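Local coordinates for protein homospermidine synthase (Legionella pneumophila subsp. pneumophila str. Philadelphia 1, PDB 2PH5) that binds NAD in a Rossmann-type domain and probably catalyses the synthesis of the polyamine homospermidine, at residues 239-244 with 314-319; 248-253 with 263-268; 201-206 with 361-366; 274-279 with 288-293. All blocks are in the same frame, centred on the assembly; numbering follows the deposited sequence.

Interaction 1: residues 239-244 with 314-319; sequences AEIGWG and RPTVHY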
loop_
_atom_site.group_PDB
_atom_site.type_symbol
_atom_site.label_atom_id
_atom_site.label_comp_id
_atom_site.label_asym_id
_atom_site.label_seq_id
_atom_site.Cartn_x
_atom_site.Cartn_y
_atom_site.Cartn_z
ATOM N N ALA A 239 15.523 -2.137 -10.699
ATOM C CA ALA A 239 15.003 -1.085 -11.574
ATOM C C ALA A 239 15.842 -0.914 -12.847
ATOM O O ALA A 239 17.063 -0.743 -12.777
ATOM C CB ALA A 239 14.938 0.238 -10.810
ATOM N N GLU A 240 15.175 -0.970 -14.004
ATOM C CA GLU A 240 15.824 -0.817 -15.312
ATOM C C GLU A 240 15.379 0.493 -15.956
ATOM O O GLU A 240 14.181 0.760 -16.068
ATOM C CB GLU A 240 15.471 -1.986 -16.235
ATOM C CG GLU A 240 16.278 -2.010 -17.529
ATOM C CD GLU A 240 15.889 -3.161 -18.438
ATOM O OE1 GLU A 240 16.106 -4.330 -18.055
ATOM O OE2 GLU A 240 15.360 -2.899 -19.535
ATOM N N ILE A 241 16.342 1.299 -16.398
ATOM C CA ILE A 241 16.031 2.604 -16.972
ATOM C C ILE A 241 16.844 3.002 -18.207
ATOM O O ILE A 241 18.066 2.863 -18.227
ATOM C CB ILE A 241 16.242 3.700 -15.908
ATOM C CG1 ILE A 241 15.585 3.290 -14.590
ATOM C CG2 ILE A 241 15.675 5.017 -16.399
ATOM C CD1 ILE A 241 15.993 4.148 -13.412
ATOM N N GLY A 242 16.155 3.503 -19.230
ATOM C CA GLY A 242 16.842 3.964 -20.427
ATOM C C GLY A 242 17.388 5.337 -20.075
ATOM O O GLY A 242 16.617 6.262 -19.808
ATOM N N TRP A 243 18.711 5.484 -20.051
ATOM C CA TRP A 243 19.304 6.765 -19.681
ATOM C C TRP A 243 19.286 7.810 -20.793
ATOM O O TRP A 243 19.925 7.634 -21.826
ATOM C CB TRP A 243 20.735 6.567 -19.198
ATOM C CG TRP A 243 21.146 7.567 -18.156
ATOM C CD1 TRP A 243 22.312 8.277 -18.114
ATOM C CD2 TRP A 243 20.411 7.935 -16.981
ATOM N NE1 TRP A 243 22.351 9.063 -16.986
ATOM C CE2 TRP A 243 21.198 8.870 -16.272
ATOM C CE3 TRP A 243 19.164 7.563 -16.457
ATOM C CZ2 TRP A 243 20.779 9.442 -15.064
ATOM C CZ3 TRP A 243 18.747 8.132 -15.258
ATOM C CH2 TRP A 243 19.556 9.063 -14.574
ATOM N N GLY A 244 18.553 8.897 -20.571
ATOM C CA GLY A 244 18.475 9.946 -21.568
ATOM C C GLY A 244 19.689 10.855 -21.540
ATOM O O GLY A 244 20.297 11.052 -20.490
ATOM N N ARG A 314 18.989 10.861 -27.031
ATOM C CA ARG A 314 18.362 9.683 -26.474
ATOM C C ARG A 314 17.547 10.103 -25.266
ATOM O O ARG A 314 18.063 10.728 -24.345
ATOM C CB ARG A 314 19.427 8.683 -26.051
ATOM C CG ARG A 314 18.889 7.443 -25.392
ATOM C CD ARG A 314 19.993 6.737 -24.620
ATOM N NE ARG A 314 20.934 6.054 -25.495
ATOM C CZ ARG A 314 22.156 5.685 -25.131
ATOM N NH1 ARG A 314 22.590 5.938 -23.903
ATOM N NH2 ARG A 314 22.937 5.052 -25.994
ATOM N N PRO A 315 16.249 9.783 -25.265
ATOM C CA PRO A 315 15.382 10.140 -24.138
ATOM C C PRO A 315 15.463 9.091 -23.038
ATOM O O PRO A 315 15.937 7.978 -23.262
ATOM C CB PRO A 315 14.000 10.181 -24.776
ATOM C CG PRO A 315 14.085 9.066 -25.775
ATOM C CD PRO A 315 15.454 9.285 -26.404
ATOM N N THR A 316 15.021 9.458 -21.845
ATOM C CA THR A 316 15.005 8.520 -20.736
ATOM C C THR A 316 13.685 7.766 -20.900
ATOM O O THR A 316 12.655 8.369 -21.217
ATOM C CB THR A 316 15.063 9.268 -19.374
ATOM O OG1 THR A 316 16.407 9.695 -19.127
ATOM C CG2 THR A 316 14.600 8.373 -18.229
ATOM N N VAL A 317 13.730 6.449 -20.721
ATOM C CA VAL A 317 12.541 5.619 -20.861
ATOM C C VAL A 317 12.440 4.575 -19.758
ATOM O O VAL A 317 13.380 3.816 -19.517
ATOM C CB VAL A 317 12.519 4.854 -22.206
ATOM C CG1 VAL A 317 11.201 4.092 -22.343
ATOM C CG2 VAL A 317 12.704 5.821 -23.369
ATOM N N HIS A 318 11.285 4.545 -19.103
ATOM C CA HIS A 318 11.019 3.589 -18.054
ATOM C C HIS A 318 9.522 3.529 -17.773
ATOM O O HIS A 318 8.752 4.342 -18.284
ATOM C CB HIS A 318 11.815 3.923 -16.778
ATOM C CG HIS A 318 11.362 5.160 -16.068
ATOM N ND1 HIS A 318 10.152 5.240 -15.412
ATOM C CD2 HIS A 318 11.983 6.346 -15.860
ATOM C CE1 HIS A 318 10.051 6.421 -14.828
ATOM N NE2 HIS A 318 11.148 7.111 -15.083
ATOM N N TYR A 319 9.132 2.553 -16.960
ATOM C CA TYR A 319 7.742 2.291 -16.607
ATOM C C TYR A 319 7.354 2.973 -15.274
ATOM O O TYR A 319 8.145 3.010 -14.333
ATOM C CB TYR A 319 7.575 0.757 -16.521
ATOM C CG TYR A 319 6.161 0.199 -16.564
ATOM C CD1 TYR A 319 5.910 -1.146 -16.251
ATOM C CD2 TYR A 319 5.074 1.008 -16.908
ATOM C CE1 TYR A 319 4.602 -1.668 -16.275
ATOM C CE2 TYR A 319 3.771 0.504 -16.939
ATOM C CZ TYR A 319 3.544 -0.832 -16.622
ATOM O OH TYR A 319 2.255 -1.326 -16.665
HETATM O O HOH W 1 10.861 0.448 -16.214
#

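Interaction 2: residues 248-253 with 263-268; sequences AHWPHD and CAIYLS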
loop_
_atom_site.group_PDB
_atom_site.type_symbol
_atom_site.label_atom_id
_atom_site.label_comp_id
_atom_site.label_asym_id
_atom_site.label_seq_id
_atom_site.Cartn_x
_atom_site.Cartn_y
_atom_site.Cartn_z
ATOM N N ALA A 248 21.227 15.016 -15.992
ATOM C CA ALA A 248 22.394 15.692 -15.445
ATOM C C ALA A 248 22.742 15.221 -14.036
ATOM O O ALA A 248 23.645 15.766 -13.402
ATOM C CB ALA A 248 22.147 17.205 -15.451
ATOM N N HIS A 249 22.031 14.206 -13.555
ATOM C CA HIS A 249 22.255 13.666 -12.207
ATOM C C HIS A 249 22.464 12.154 -12.249
ATOM O O HIS A 249 21.857 11.464 -13.059
ATOM C CB HIS A 249 21.049 13.996 -11.328
ATOM C CG HIS A 249 20.836 15.462 -11.126
ATOM N ND1 HIS A 249 21.442 16.168 -10.109
ATOM C CD2 HIS A 249 20.102 16.362 -11.823
ATOM C CE1 HIS A 249 21.088 17.438 -10.187
ATOM N NE2 HIS A 249 20.275 17.584 -11.218
ATOM N N TRP A 250 23.320 11.628 -11.383
ATOM C CA TRP A 250 23.558 10.186 -11.386
ATOM C C TRP A 250 23.068 9.574 -10.073
ATOM O O TRP A 250 23.588 9.884 -9.006
ATOM C CB TRP A 250 25.049 9.909 -11.616
ATOM C CG TRP A 250 25.393 8.462 -11.658
ATOM C CD1 TRP A 250 25.897 7.707 -10.636
ATOM C CD2 TRP A 250 25.202 7.567 -12.761
ATOM N NE1 TRP A 250 26.028 6.398 -11.031
ATOM C CE2 TRP A 250 25.608 6.283 -12.331
ATOM C CE3 TRP A 250 24.725 7.725 -14.070
ATOM C CZ2 TRP A 250 25.553 5.160 -13.161
ATOM C CZ3 TRP A 250 24.668 6.605 -14.900
ATOM C CH2 TRP A 250 25.081 5.338 -14.439
ATOM N N PRO A 251 22.052 8.694 -10.136
ATOM C CA PRO A 251 21.507 8.060 -8.930
ATOM C C PRO A 251 22.594 7.429 -8.062
ATOM O O PRO A 251 23.476 6.746 -8.571
ATOM C CB PRO A 251 20.538 7.014 -9.493
ATOM C CG PRO A 251 20.146 7.573 -10.829
ATOM C CD PRO A 251 21.458 8.101 -11.349
ATOM N N HIS A 252 22.527 7.658 -6.754
ATOM C CA HIS A 252 23.520 7.112 -5.832
ATOM C C HIS A 252 23.640 5.594 -5.913
ATOM O O HIS A 252 24.743 5.049 -5.839
ATOM C CB HIS A 252 23.182 7.507 -4.390
ATOM C CG HIS A 252 21.821 7.065 -3.946
ATOM N ND1 HIS A 252 20.660 7.620 -4.442
ATOM C CD2 HIS A 252 21.436 6.090 -3.088
ATOM C CE1 HIS A 252 19.618 7.004 -3.909
ATOM N NE2 HIS A 252 20.061 6.072 -3.085
ATOM N N ASP A 253 22.500 4.922 -6.061
ATOM C CA ASP A 253 22.454 3.460 -6.129
ATOM C C ASP A 253 22.339 2.907 -7.552
ATOM O O ASP A 253 21.781 1.831 -7.772
ATOM C CB ASP A 253 21.293 2.937 -5.271
ATOM C CG ASP A 253 20.008 3.742 -5.456
ATOM O OD1 ASP A 253 19.926 4.531 -6.421
ATOM O OD2 ASP A 253 19.074 3.577 -4.637
ATOM N N CYS A 263 22.581 1.744 -23.384
ATOM C CA CYS A 263 21.548 2.728 -23.064
ATOM C C CYS A 263 20.905 2.559 -21.688
ATOM O O CYS A 263 20.310 3.502 -21.167
ATOM C CB CYS A 263 20.434 2.656 -24.100
ATOM S SG CYS A 263 19.432 1.150 -23.934
ATOM N N ALA A 264 21.010 1.365 -21.107
ATOM C CA ALA A 264 20.382 1.095 -19.816
ATOM C C ALA A 264 21.204 1.355 -18.567
ATOM O O ALA A 264 22.429 1.216 -18.542
ATOM C CB ALA A 264 19.856 -0.337 -19.779
ATOM N N ILE A 265 20.486 1.719 -17.520
ATOM C CA ILE A 265 21.074 1.996 -16.233
ATOM C C ILE A 265 20.245 1.178 -15.251
ATOM O O ILE A 265 19.061 0.927 -15.481
ATOM C CB ILE A 265 20.995 3.511 -15.924
ATOM C CG1 ILE A 265 21.476 3.793 -14.508
ATOM C CG2 ILE A 265 19.568 4.017 -16.111
ATOM C CD1 ILE A 265 21.260 5.232 -14.092
ATOM N N TYR A 266 20.866 0.721 -14.176
ATOM C CA TYR A 266 20.133 -0.069 -13.205
ATOM C C TYR A 266 20.245 0.537 -11.828
ATOM O O TYR A 266 21.094 1.386 -11.577
ATOM C CB TYR A 266 20.642 -1.514 -13.197
ATOM C CG TYR A 266 20.410 -2.223 -14.511
ATOM C CD1 TYR A 266 21.206 -1.944 -15.623
ATOM C CD2 TYR A 266 19.344 -3.109 -14.672
ATOM C CE1 TYR A 266 20.944 -2.520 -16.863
ATOM C CE2 TYR A 266 19.074 -3.689 -15.910
ATOM C CZ TYR A 266 19.875 -3.387 -16.998
ATOM O OH TYR A 266 19.588 -3.926 -18.225
ATOM N N LEU A 267 19.352 0.112 -10.948
ATOM C CA LEU A 267 19.328 0.588 -9.577
ATOM C C LEU A 267 19.414 -0.644 -8.682
ATOM O O LEU A 267 18.886 -1.700 -9.025
ATOM C CB LEU A 267 18.031 1.358 -9.321
ATOM C CG LEU A 267 18.060 2.892 -9.265
ATOM C CD1 LEU A 267 18.881 3.475 -10.396
ATOM C CD2 LEU A 267 16.633 3.412 -9.302
ATOM N N SER A 268 20.101 -0.518 -7.552
ATOM C CA SER A 268 20.242 -1.638 -6.623
ATOM C C SER A 268 18.877 -2.148 -6.164
ATOM O O SER A 268 18.517 -3.298 -6.408
ATOM C CB SER A 268 21.057 -1.219 -5.395
ATOM O OG SER A 268 22.277 -0.609 -5.778
#

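Interaction 3: residues 201-206 with 361-366; sequences KVIHVA and VLLMGN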
loop_
_atom_site.group_PDB
_atom_site.type_symbol
_atom_site.label_atom_id
_atom_site.label_comp_id
_atom_site.label_asym_id
_atom_site.label_seq_id
_atom_site.Cartn_x
_atom_site.Cartn_y
_atom_site.Cartn_z
ATOM N N LYS A 201 12.444 14.749 -23.726
ATOM C CA LYS A 201 13.545 14.427 -22.833
ATOM C C LYS A 201 13.304 13.113 -22.098
ATOM O O LYS A 201 14.249 12.425 -21.712
ATOM C CB LYS A 201 13.735 15.549 -21.814
ATOM C CG LYS A 201 14.204 16.862 -22.405
ATOM C CD LYS A 201 14.245 17.934 -21.329
ATOM C CE LYS A 201 14.876 19.211 -21.830
ATOM N NZ LYS A 201 15.116 20.125 -20.683
ATOM N N VAL A 202 12.036 12.767 -21.909
ATOM C CA VAL A 202 11.692 11.542 -21.208
ATOM C C VAL A 202 10.311 11.013 -21.598
ATOM O O VAL A 202 9.355 11.777 -21.762
ATOM C CB VAL A 202 11.769 11.757 -19.663
ATOM C CG1 VAL A 202 11.006 12.999 -19.274
ATOM C CG2 VAL A 202 11.213 10.547 -18.916
ATOM N N ILE A 203 10.233 9.694 -21.761
ATOM C CA ILE A 203 8.999 9.006 -22.116
ATOM C C ILE A 203 8.646 7.996 -21.024
ATOM O O ILE A 203 9.473 7.168 -20.649
ATOM C CB ILE A 203 9.142 8.209 -23.435
ATOM C CG1 ILE A 203 9.326 9.146 -24.632
ATOM C CG2 ILE A 203 7.917 7.333 -23.639
ATOM C CD1 ILE A 203 9.358 8.411 -25.978
ATOM N N HIS A 204 7.422 8.063 -20.516
ATOM C CA HIS A 204 6.977 7.119 -19.495
ATOM C C HIS A 204 5.858 6.254 -20.052
ATOM O O HIS A 204 5.087 6.688 -20.912
ATOM C CB HIS A 204 6.391 7.830 -18.265
ATOM C CG HIS A 204 7.408 8.428 -17.344
ATOM N ND1 HIS A 204 7.058 9.219 -16.269
ATOM C CD2 HIS A 204 8.759 8.364 -17.336
ATOM C CE1 HIS A 204 8.148 9.619 -15.642
ATOM N NE2 HIS A 204 9.196 9.115 -16.270
ATOM N N VAL A 205 5.788 5.022 -19.566
ATOM C CA VAL A 205 4.697 4.135 -19.910
ATOM C C VAL A 205 3.947 4.332 -18.604
ATOM O O VAL A 205 4.322 3.770 -17.570
ATOM C CB VAL A 205 5.140 2.660 -20.055
ATOM C CG1 VAL A 205 3.919 1.779 -20.296
ATOM C CG2 VAL A 205 6.118 2.521 -21.232
ATOM N N ALA A 206 2.944 5.204 -18.642
ATOM C CA ALA A 206 2.167 5.527 -17.454
ATOM C C ALA A 206 0.828 4.811 -17.471
ATOM O O ALA A 206 -0.009 5.048 -18.345
ATOM C CB ALA A 206 1.966 7.032 -17.363
ATOM N N VAL A 361 1.247 6.258 -22.819
ATOM C CA VAL A 361 2.606 6.776 -22.774
ATOM C C VAL A 361 2.642 8.280 -22.566
ATOM O O VAL A 361 1.874 9.029 -23.164
ATOM C CB VAL A 361 3.379 6.463 -24.066
ATOM C CG1 VAL A 361 3.739 4.991 -24.104
ATOM C CG2 VAL A 361 2.536 6.836 -25.271
ATOM N N LEU A 362 3.555 8.714 -21.714
ATOM C CA LEU A 362 3.695 10.118 -21.407
ATOM C C LEU A 362 4.979 10.643 -22.021
ATOM O O LEU A 362 6.065 10.148 -21.711
ATOM C CB LEU A 362 3.725 10.290 -19.890
ATOM C CG LEU A 362 3.745 11.694 -19.292
ATOM C CD1 LEU A 362 2.514 12.457 -19.774
ATOM C CD2 LEU A 362 3.768 11.601 -17.756
ATOM N N LEU A 363 4.860 11.623 -22.911
ATOM C CA LEU A 363 6.043 12.224 -23.528
ATOM C C LEU A 363 6.251 13.596 -22.902
ATOM O O LEU A 363 5.350 14.425 -22.939
ATOM C CB LEU A 363 5.861 12.368 -25.037
ATOM C CG LEU A 363 5.963 11.046 -25.785
ATOM C CD1 LEU A 363 4.803 10.133 -25.395
ATOM C CD2 LEU A 363 5.948 11.317 -27.269
HETATM N N MSE A 364 7.423 13.822 -22.315
HETATM C CA MSE A 364 7.740 15.098 -21.666
HETATM C C MSE A 364 8.920 15.817 -22.329
HETATM O O MSE A 364 9.844 15.173 -22.828
HETATM C CB MSE A 364 8.067 14.863 -20.189
HETATM C CG MSE A 364 6.946 14.220 -19.383
HETATM SE SE MSE A 364 7.612 13.091 -17.927
HETATM C CE MSE A 364 7.677 11.406 -18.891
ATOM N N GLY A 365 8.880 17.149 -22.326
ATOM C CA GLY A 365 9.950 17.934 -22.920
ATOM C C GLY A 365 9.500 19.003 -23.904
ATOM O O GLY A 365 10.078 20.092 -23.956
ATOM N N ASN A 366 8.468 18.698 -24.685
ATOM C CA ASN A 366 7.960 19.640 -25.673
ATOM C C ASN A 366 7.301 20.863 -25.042
ATOM O O ASN A 366 6.645 20.771 -24.007
ATOM C CB ASN A 366 6.969 18.950 -26.618
ATOM C CG ASN A 366 6.513 19.863 -27.743
ATOM O OD1 ASN A 366 5.498 20.549 -27.628
ATOM N ND2 ASN A 366 7.278 19.890 -28.832
#

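Interaction 4: residues 274-279 with 288-293; sequences VMVRSW and GFLITH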
loop_
_atom_site.group_PDB
_atom_site.type_symbol
_atom_site.label_atom_id
_atom_site.label_comp_id
_atom_site.label_asym_id
_atom_site.label_seq_id
_atom_site.Cartn_x
_atom_site.Cartn_y
_atom_site.Cartn_z
ATOM N N VAL A 274 11.022 1.131 -5.866
ATOM C CA VAL A 274 11.344 2.435 -6.433
ATOM C C VAL A 274 10.065 3.096 -6.961
ATOM O O VAL A 274 9.333 2.503 -7.754
ATOM C CB VAL A 274 12.325 2.311 -7.629
ATOM C CG1 VAL A 274 12.821 3.687 -8.042
ATOM C CG2 VAL A 274 13.494 1.400 -7.271
HETATM N N MSE A 275 9.792 4.319 -6.523
HETATM C CA MSE A 275 8.611 5.043 -6.974
HETATM C C MSE A 275 9.040 6.201 -7.881
HETATM O O MSE A 275 10.092 6.813 -7.682
HETATM C CB MSE A 275 7.847 5.608 -5.773
HETATM C CG MSE A 275 7.464 4.598 -4.705
HETATM SE SE MSE A 275 6.342 3.173 -5.370
HETATM C CE MSE A 275 4.701 4.173 -5.656
ATOM N N VAL A 276 8.222 6.502 -8.878
ATOM C CA VAL A 276 8.516 7.601 -9.783
ATOM C C VAL A 276 7.248 8.431 -9.951
ATOM O O VAL A 276 6.135 7.906 -9.907
ATOM C CB VAL A 276 8.974 7.095 -11.166
ATOM C CG1 VAL A 276 10.453 6.705 -11.132
ATOM C CG2 VAL A 276 8.126 5.912 -11.571
ATOM N N ARG A 277 7.438 9.733 -10.132
ATOM C CA ARG A 277 6.349 10.682 -10.310
ATOM C C ARG A 277 5.932 10.736 -11.780
ATOM O O ARG A 277 6.733 11.091 -12.635
ATOM C CB ARG A 277 6.800 12.080 -9.870
ATOM C CG ARG A 277 7.124 12.210 -8.387
ATOM C CD ARG A 277 7.581 13.620 -8.015
ATOM N NE ARG A 277 7.719 13.767 -6.567
ATOM C CZ ARG A 277 8.814 13.470 -5.872
ATOM N NH1 ARG A 277 9.898 13.015 -6.488
ATOM N NH2 ARG A 277 8.818 13.598 -4.552
ATOM N N SER A 278 4.686 10.387 -12.072
ATOM C CA SER A 278 4.208 10.420 -13.440
ATOM C C SER A 278 2.809 11.038 -13.515
ATOM O O SER A 278 2.328 11.627 -12.543
ATOM C CB SER A 278 4.224 9.009 -14.033
ATOM O OG SER A 278 4.008 9.023 -15.425
ATOM N N TRP A 279 2.143 10.898 -14.657
ATOM C CA TRP A 279 0.828 11.503 -14.814
ATOM C C TRP A 279 -0.112 10.692 -15.688
ATOM O O TRP A 279 0.308 10.066 -16.661
ATOM C CB TRP A 279 0.986 12.895 -15.417
ATOM C CG TRP A 279 -0.282 13.665 -15.491
ATOM C CD1 TRP A 279 -0.796 14.475 -14.529
ATOM C CD2 TRP A 279 -1.194 13.715 -16.594
ATOM N NE1 TRP A 279 -1.972 15.038 -14.960
ATOM C CE2 TRP A 279 -2.242 14.590 -16.226
ATOM C CE3 TRP A 279 -1.228 13.108 -17.857
ATOM C CZ2 TRP A 279 -3.316 14.878 -17.080
ATOM C CZ3 TRP A 279 -2.295 13.393 -18.703
ATOM C CH2 TRP A 279 -3.324 14.274 -18.308
ATOM N N GLY A 288 3.931 6.019 -9.302
ATOM C CA GLY A 288 3.883 4.643 -9.762
ATOM C C GLY A 288 5.144 3.863 -9.422
ATOM O O GLY A 288 6.179 4.452 -9.106
ATOM N N PHE A 289 5.055 2.537 -9.464
ATOM C CA PHE A 289 6.206 1.686 -9.201
ATOM C C PHE A 289 7.030 1.663 -10.480
ATOM O O PHE A 289 6.472 1.572 -11.578
ATOM C CB PHE A 289 5.778 0.244 -8.864
ATOM C CG PHE A 289 5.101 0.100 -7.537
ATOM C CD1 PHE A 289 3.729 0.311 -7.417
ATOM C CD2 PHE A 289 5.840 -0.209 -6.397
ATOM C CE1 PHE A 289 3.096 0.221 -6.180
ATOM C CE2 PHE A 289 5.221 -0.302 -5.154
ATOM C CZ PHE A 289 3.842 -0.085 -5.043
ATOM N N LEU A 290 8.349 1.755 -10.343
ATOM C CA LEU A 290 9.234 1.730 -11.503
ATOM C C LEU A 290 9.537 0.279 -11.892
ATOM O O LEU A 290 10.693 -0.137 -11.969
ATOM C CB LEU A 290 10.520 2.506 -11.186
ATOM C CG LEU A 290 11.661 2.701 -12.206
ATOM C CD1 LEU A 290 11.174 2.734 -13.631
ATOM C CD2 LEU A 290 12.382 3.994 -11.851
ATOM N N ILE A 291 8.462 -0.476 -12.117
ATOM C CA ILE A 291 8.523 -1.875 -12.516
ATOM C C ILE A 291 9.286 -2.004 -13.821
ATOM O O ILE A 291 9.031 -1.279 -14.772
ATOM C CB ILE A 291 7.098 -2.468 -12.716
ATOM C CG1 ILE A 291 6.687 -3.290 -11.496
ATOM C CG2 ILE A 291 7.063 -3.391 -13.919
ATOM C CD1 ILE A 291 6.633 -2.520 -10.235
ATOM N N THR A 292 10.211 -2.948 -13.869
ATOM C CA THR A 292 11.027 -3.168 -15.054
ATOM C C THR A 292 10.246 -3.799 -16.218
ATOM O O THR A 292 9.168 -4.361 -16.019
ATOM C CB THR A 292 12.183 -4.102 -14.695
ATOM O OG1 THR A 292 11.662 -5.408 -14.417
ATOM C CG2 THR A 292 12.904 -3.596 -13.453
ATOM N N HIS A 293 10.785 -3.692 -17.433
ATOM C CA HIS A 293 10.159 -4.318 -18.608
ATOM C C HIS A 293 11.128 -4.586 -19.759
ATOM O O HIS A 293 12.293 -4.180 -19.724
ATOM C CB HIS A 293 8.964 -3.504 -19.110
ATOM C CG HIS A 293 7.638 -4.167 -18.874
ATOM N ND1 HIS A 293 7.250 -5.319 -19.528
ATOM C CD2 HIS A 293 6.611 -3.839 -18.056
ATOM C CE1 HIS A 293 6.043 -5.667 -19.125
ATOM N NE2 HIS A 293 5.631 -4.785 -18.230
#

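Interaction 1: residues 239-244 with 314-319
Gly-242 and Val-317 are joined twice through the backbone, Gly-242 N to Val-317 O at 2.8 Å and Val-317 N to Gly-242 O at 3.0 Å. They form an antiparallel hydrogen-bonded pair that stays a single bridge, in keeping with strands whose directions are 148° apart. Gly-242 O also receives a CA-H...O contact from Thr-316.

A third direct bond involves a side chain. The amide Gly-244 N donates to Thr-316 OG1 over 2.7 Å, with a bent N-H...O angle of 138°. The threonine turns this oxygen back beside its own backbone N (chi1 -78°), and Glu-247 bonds to it as well, so a buried hydroxyl is gripped by an amide and a carboxylate. Having no side chain, Gly-244 lets the two chains pass very close to each other here.

The water-mediated link is less secure: Tyr-319 N donates to a water at 2.8 Å, and that water reaches Glu-240 O weakly.

Apolar contact falls to Ile-241, whose CG2 lies 4.0 Å from Thr-316 CG2 and equally far from His-318 CD2, the side chains running side by side and pointing the same way. Arg-314 packs differently: its methylene CD rests against Trp-243 O at 2.9 Å, and the guanidinium beyond it turns an edge to that oxygen without hydrogen-bonding to it.

The pairing is a seam between sheets: strand 238-242, at the margin of a three-stranded antiparallel sheet, meets strand 311-322 of the six-stranded mixed sheet in the saccharopine dehydrogenase-type C-terminal domain.

Interaction 2: residues 248-253 with 263-268
The indole of Trp-250 offers one face to both Ile-265 and Pro-251. Ile-265 CD1 sits over the six-membered ring, 4.1 Å from its centroid and 26° off the normal, a CH-pi contact in which CZ3 and CH2 are the nearest ring atoms. Pro-251 CD lies above the same face but out toward its rim, and the indole also meets Trp-243 edge-to-face.

Ile-265 gets to the indole because its CG1 branch is swung opposite the backbone N (chi1 174°), carrying CD1 outward. That methyl also meets the proline ring, Ile-265 CD1 to Pro-251 CD being 4.0 Å, while Pro-251 CB touches Leu-267 CD1 at the same distance.

In the fold this is a small antiparallel sheet closing on its own loop. Strand 264-267 lies between strands 238-242 and 254-255, and the segment 248-253 is the approach to the last of these, folded back against the middle strand's side chains.

Polar contact gathers where the chain turns a corner at Ser-268. Asp-253 O accepts two bonds from that one residue: Ser-268 N, 2.9 Å away and nearly in line with the C=O, and Ser-268 OG at 3.2 Å, tilted well out of the carbonyl plane. The Asp-253 carboxylate crosses Leu-267 obliquely, OD1 being 3.8 Å from CG, and forms a salt bridge with Arg-470. Glu-474 of the second subunit brings a like charge close to OD2, which Arg-470 probably helps to offset.

Interaction 3: residues 201-206 with 361-366
Met-364, a selenomethionine here, crosses His-204 at about a right angle and sets its terminal methyl over the imidazole. CE is 3.4 Å from the ring centroid and 12° off the normal, a centred CH-pi contact, with SE farther back over the same ring at 4.4 Å. Bends at chi2 and chi3 (149° and -92°) fold the chain across the strand toward the histidine instead of letting it run straight out. The ring is held from another direction by the hydrogen bond of His-204 ND1 with Ser-278 OG.

Val-202 packs alongside this bent chain, its CG1 lying 3.6 Å from Met-364 CB and its CG2 the same distance from CE. On the opposite sheet face Ile-203 and Leu-363 lie side by side and point the same way, Ile-203 CG1 to Leu-363 CG being 4.0 Å.

The two strands are antiparallel neighbours in the six-stranded mixed sheet, where strand 202-213 lies between 311-322 and 352-364. The face bearing Ile-203, Val-361 and Leu-363 is covered by helix 158-176; at its start is Asn-159, which binds NAD, with its side chain about 4 Å from that of Val-205.

His-204 and Leu-362 exchange two short backbone bonds. At the other end the pairing breaks into a classic beta bulge, Lys-201 and Val-202 both facing Met-364: Lys-201 N donates to Met-364 O at 2.8 Å, lying in the carbonyl plane, whereas Val-202 N gives the same oxygen only a weak bond at 3.4 Å. Gly-365, at positive phi, follows immediately.

Interaction 4: residues 274-279 with 288-293
The Phe-289 ring has Met-275 lying over one face, with the chalcogen of the side chain (selenium, the residue being selenomethionine) in contact with it. SE is 3.8 Å from the ring centroid and displaced toward the rim on the CD2 and CE2 side, a Met-aromatic contact. The terminal CE adds a CH-pi contact at 4.2 Å from the same centroid. Beyond CB the methionine doubles back on itself (chi2 -59°, chi3 -71°), which puts SE over the ring and CE near Gly-288. Phe-332 of the second subunit packs against this methionine as well.

On the side of Val-276 the contact is aliphatic. Leu-290 CD2 meets Val-276 CG1 at 3.4 Å, the two side chains crossing at about a right angle, and it is 3.8 Å from Val-274 CG1, with Val-274 and Leu-290 pointing the same way. Phe-466 and His-318 pack around Val-276 and Leu-290.

Backbone bonds set the register of the hairpin formed by strands 275-278 and 286-289. Val-276 and Gly-288 are a hydrogen-bonded pair, Val-276 N to Gly-288 O at 2.9 Å and Gly-288 N to Val-276 O at 3.0 Å, while Met-275 and Phe-289 are the non-hydrogen-bonded pair beside it. One further bond, Leu-290 N to Val-274 O at 2.9 Å, comes just before the chain bends away in an inverse gamma turn centred on Leu-290.

Between the strands, then, polar bonding is left to the backbone, and the side chains contribute apolar and polarisable surface: the methionine thioether position, selenium in this crystal, on an aromatic ring, where dispersion probably dominates, and branched carbons on the reverse.

Interactions 1 and 3 share the mixed sheet, in which strands 202-213 and 311-322 are neighbours, and both are buried; interaction 1 mixes hydroxyl, water and backbone bonding, interaction 3 is mostly backbone and apolar packing. Interaction 2, partly buried, joins interaction 1 through strands 238-242 and 264-267; its exposed Trp-250 indole marks a place nearer the surface, although Asp-253 is buried and paired. Interaction 4 is a buried hairpin touching all three others: His-204 bonds to Ser-278, Leu-290 packs on His-318, and Leu-267 meets Val-274. Only interactions 2 and 4 touch the second subunit. Interactions 3 and 4 both put selenomethionine over an aromatic ring, the methyl nearer in interaction 3, the selenium in interaction 4.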